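Local coordinates for Alpha/beta hydrolase fold protein (Marinomonas mediterranea, PDB 6CXT), which carries a pyrrole-2-carbonyl thioester on the phosphopantetheine arm of its carrier domain in thiotemplated pyrrole biosynthesis, and probably also has hydrolase activity, at residues 24-27 and 28-32. Sequence-based numbering, arbitrary orientation.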
ATOM      1  N   ASN A  24     -26.171  26.724  30.865  1.00 30.87           N
ATOM      2  CA  ASN A  24     -26.501  25.669  31.886  1.00 35.05           C
ATOM      3  C   ASN A  24     -26.356  24.218  31.453  1.00 36.86           C
ATOM      4  O   ASN A  24     -26.506  23.302  32.279  1.00 34.85           O
ATOM      5  CB  ASN A  24     -27.935  25.840  32.392  1.00 37.44           C
ATOM      6  CG  ASN A  24     -28.096  27.124  33.170  1.00 40.41           C
ATOM      7  OD1 ASN A  24     -27.259  27.450  34.037  1.00 36.49           O
ATOM      8  ND2 ASN A  24     -29.100  27.911  32.801  1.00 38.85           N
ATOM      9  N   THR A  25     -26.124  23.998  30.167  1.00 32.57           N
ATOM     10  CA  THR A  25     -25.971  22.620  29.670  1.00 35.68           C
ATOM     11  C   THR A  25     -24.803  21.929  30.409  1.00 32.32           C
ATOM     12  O   THR A  25     -23.706  22.494  30.501  1.00 32.36           O
ATOM     13  CB  THR A  25     -25.786  22.634  28.147  1.00 36.28           C
ATOM     14  OG1 THR A  25     -26.851  23.434  27.572  1.00 35.47           O
ATOM     15  CG2 THR A  25     -25.812  21.191  27.581  1.00 32.87           C
ATOM     16  N   PRO A  26     -25.077  20.759  31.024  1.00 32.54           N
ATOM     17  CA  PRO A  26     -24.014  20.073  31.741  1.00 34.96           C
ATOM     18  C   PRO A  26     -23.036  19.396  30.739  1.00 32.79           C
ATOM     19  O   PRO A  26     -23.356  18.330  30.183  1.00 36.11           O
ATOM     20  CB  PRO A  26     -24.759  19.062  32.624  1.00 34.05           C
ATOM     21  CG  PRO A  26     -26.104  18.888  32.002  1.00 33.69           C
ATOM     22  CD  PRO A  26     -26.381  20.063  31.113  1.00 34.01           C
ATOM     23  N   LEU A  27     -21.887  20.058  30.550  1.00 31.17           N
ATOM     24  CA  LEU A  27     -20.882  19.730  29.484  1.00 32.63           C
ATOM     25  C   LEU A  27     -20.225  18.374  29.724  1.00 33.85           C
ATOM     26  O   LEU A  27     -20.066  17.584  28.776  1.00 35.82           O
ATOM     27  CB  LEU A  27     -19.808  20.826  29.362  1.00 29.85           C
ATOM     28  CG  LEU A  27     -20.285  22.266  28.973  1.00 30.14           C
ATOM     29  CD1 LEU A  27     -19.133  23.248  28.982  1.00 29.46           C
ATOM     30  CD2 LEU A  27     -21.041  22.285  27.641  1.00 32.80           C
ATOM     31  N   LEU A  28     -19.869  18.110  30.980  1.00 32.73           N
ATOM     32  CA  LEU A  28     -19.261  16.832  31.382  1.00 32.53           C
ATOM     33  C   LEU A  28     -20.266  15.746  31.424  1.00 37.31           C
ATOM     34  O   LEU A  28     -20.026  14.651  30.919  1.00 36.32           O
ATOM     35  CB  LEU A  28     -18.590  16.935  32.735  1.00 33.22           C
ATOM     36  CG  LEU A  28     -17.401  17.887  32.785  1.00 31.16           C
ATOM     37  CD1 LEU A  28     -17.054  18.150  34.227  1.00 32.69           C
ATOM     38  CD2 LEU A  28     -16.173  17.382  32.021  1.00 33.62           C
ATOM     39  N   GLU A  29     -21.400  16.022  32.043  1.00 35.31           N
ATOM     40  CA  GLU A  29     -22.387  14.988  32.209  1.00 39.22           C
ATOM     41  C   GLU A  29     -22.941  14.478  30.889  1.00 39.38           C
ATOM     42  O   GLU A  29     -23.235  13.300  30.767  1.00 42.42           O
ATOM     43  CB  GLU A  29     -23.505  15.482  33.131  1.00 38.17           C
ATOM     44  CG  GLU A  29     -24.665  14.499  33.284  1.00 44.27           C
ATOM     45  CD  GLU A  29     -25.732  15.021  34.246  1.00 48.53           C
ATOM     46  OE1 GLU A  29     -25.517  16.081  34.890  1.00 42.76           O
ATOM     47  OE2 GLU A  29     -26.779  14.362  34.353  1.00 52.13           O
ATOM     48  N   LEU A  30     -23.095  15.355  29.900  1.00 41.48           N
ATOM     49  CA  LEU A  30     -23.664  14.922  28.622  1.00 39.18           C
ATOM     50  C   LEU A  30     -22.595  14.454  27.622  1.00 38.97           C
ATOM     51  O   LEU A  30     -22.934  14.065  26.514  1.00 36.16           O
ATOM     52  CB  LEU A  30     -24.569  15.990  27.989  1.00 39.60           C
ATOM     53  CG  LEU A  30     -25.911  16.327  28.653  1.00 39.05           C
ATOM     54  CD1 LEU A  30     -26.454  17.556  27.957  1.00 39.83           C
ATOM     55  CD2 LEU A  30     -26.922  15.176  28.579  1.00 37.98           C
ATOM     56  N   GLY A  31     -21.329  14.485  28.024  1.00 35.35           N
ATOM     57  CA  GLY A  31     -20.259  13.915  27.189  1.00 36.45           C
ATOM     58  C   GLY A  31     -19.759  14.898  26.150  1.00 35.86           C
ATOM     59  O   GLY A  31     -18.997  14.537  25.245  1.00 33.38           O
ATOM     60  N   ILE A  32     -20.161  16.163  26.278  1.00 32.16           N
ATOM     61  CA  ILE A  32     -19.759  17.193  25.335  1.00 30.43           C
ATOM     62  C   ILE A  32     -18.262  17.480  25.474  1.00 34.29           C
ATOM     63  O   ILE A  32     -17.546  17.646  24.458  1.00 33.07           O
ATOM     64  CB  ILE A  32     -20.622  18.472  25.541  1.00 32.59           C
ATOM     65  CG1 ILE A  32     -22.099  18.162  25.167  1.00 33.08           C
ATOM     66  CG2 ILE A  32     -20.037  19.651  24.789  1.00 30.93           C
ATOM     67  CD1 ILE A  32     -23.095  19.269  25.561  1.00 34.76           C
TER
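Pro26 and Leu30 are joined by a backbone hydrogen bond of helical spacing, Leu30 N to Pro26 O at 3.0 Å. One residue on, the spacing widens: Ile32 N reaches Leu27 O at 2.9 Å, but the bent angle of 123° makes this a weak bond. Within that wider loop Gly31 N hydrogen-bonds to Leu28 O, completing the type I turn that runs from Leu28 to Gly31. Together, the 6-to-1 and 5-to-2 bonds and the positive phi of Gly31 (85°) constitute a Schellman motif, which ends this single helical turn. The apolar contact that commonly accompanies the motif is also present, with Leu27 CD2 lying 4.0 Å from Ile32 CG2 as the two side chains pass at a slant; both also rest on Ile9 of helix 7-13. The turn belongs to the long loop leading into helix 35-49 of the carrier domain, and Ile32 O accepts a hydrogen bond from Ser37 OG of that helix. In carrier proteins the pantetheine arm is attached at the start of the corresponding helix. Ile32 offers its other branch, CD1, to the methyl of Thr25, which turns CG2 anti to its backbone N (OG1 beside it, chi1 -51°), directing the methyl to Leu30 CD1 at 3.7 Å and Ile32 CD1 at 3.9 Å, roughly at right angles to both side chains. Its OG1 is hydrogen-bonded to the backbone N of Asp22. Glu29 extends past the Pro26 ring, OE1 standing 3.8 Å from Pro26 CB, a van der Waals contact. The buried Leu28 side chain packs on Leu33, Pro60 and Phe63, and on His176 of the neighbouring butyryl-CoA dehydrogenase chain.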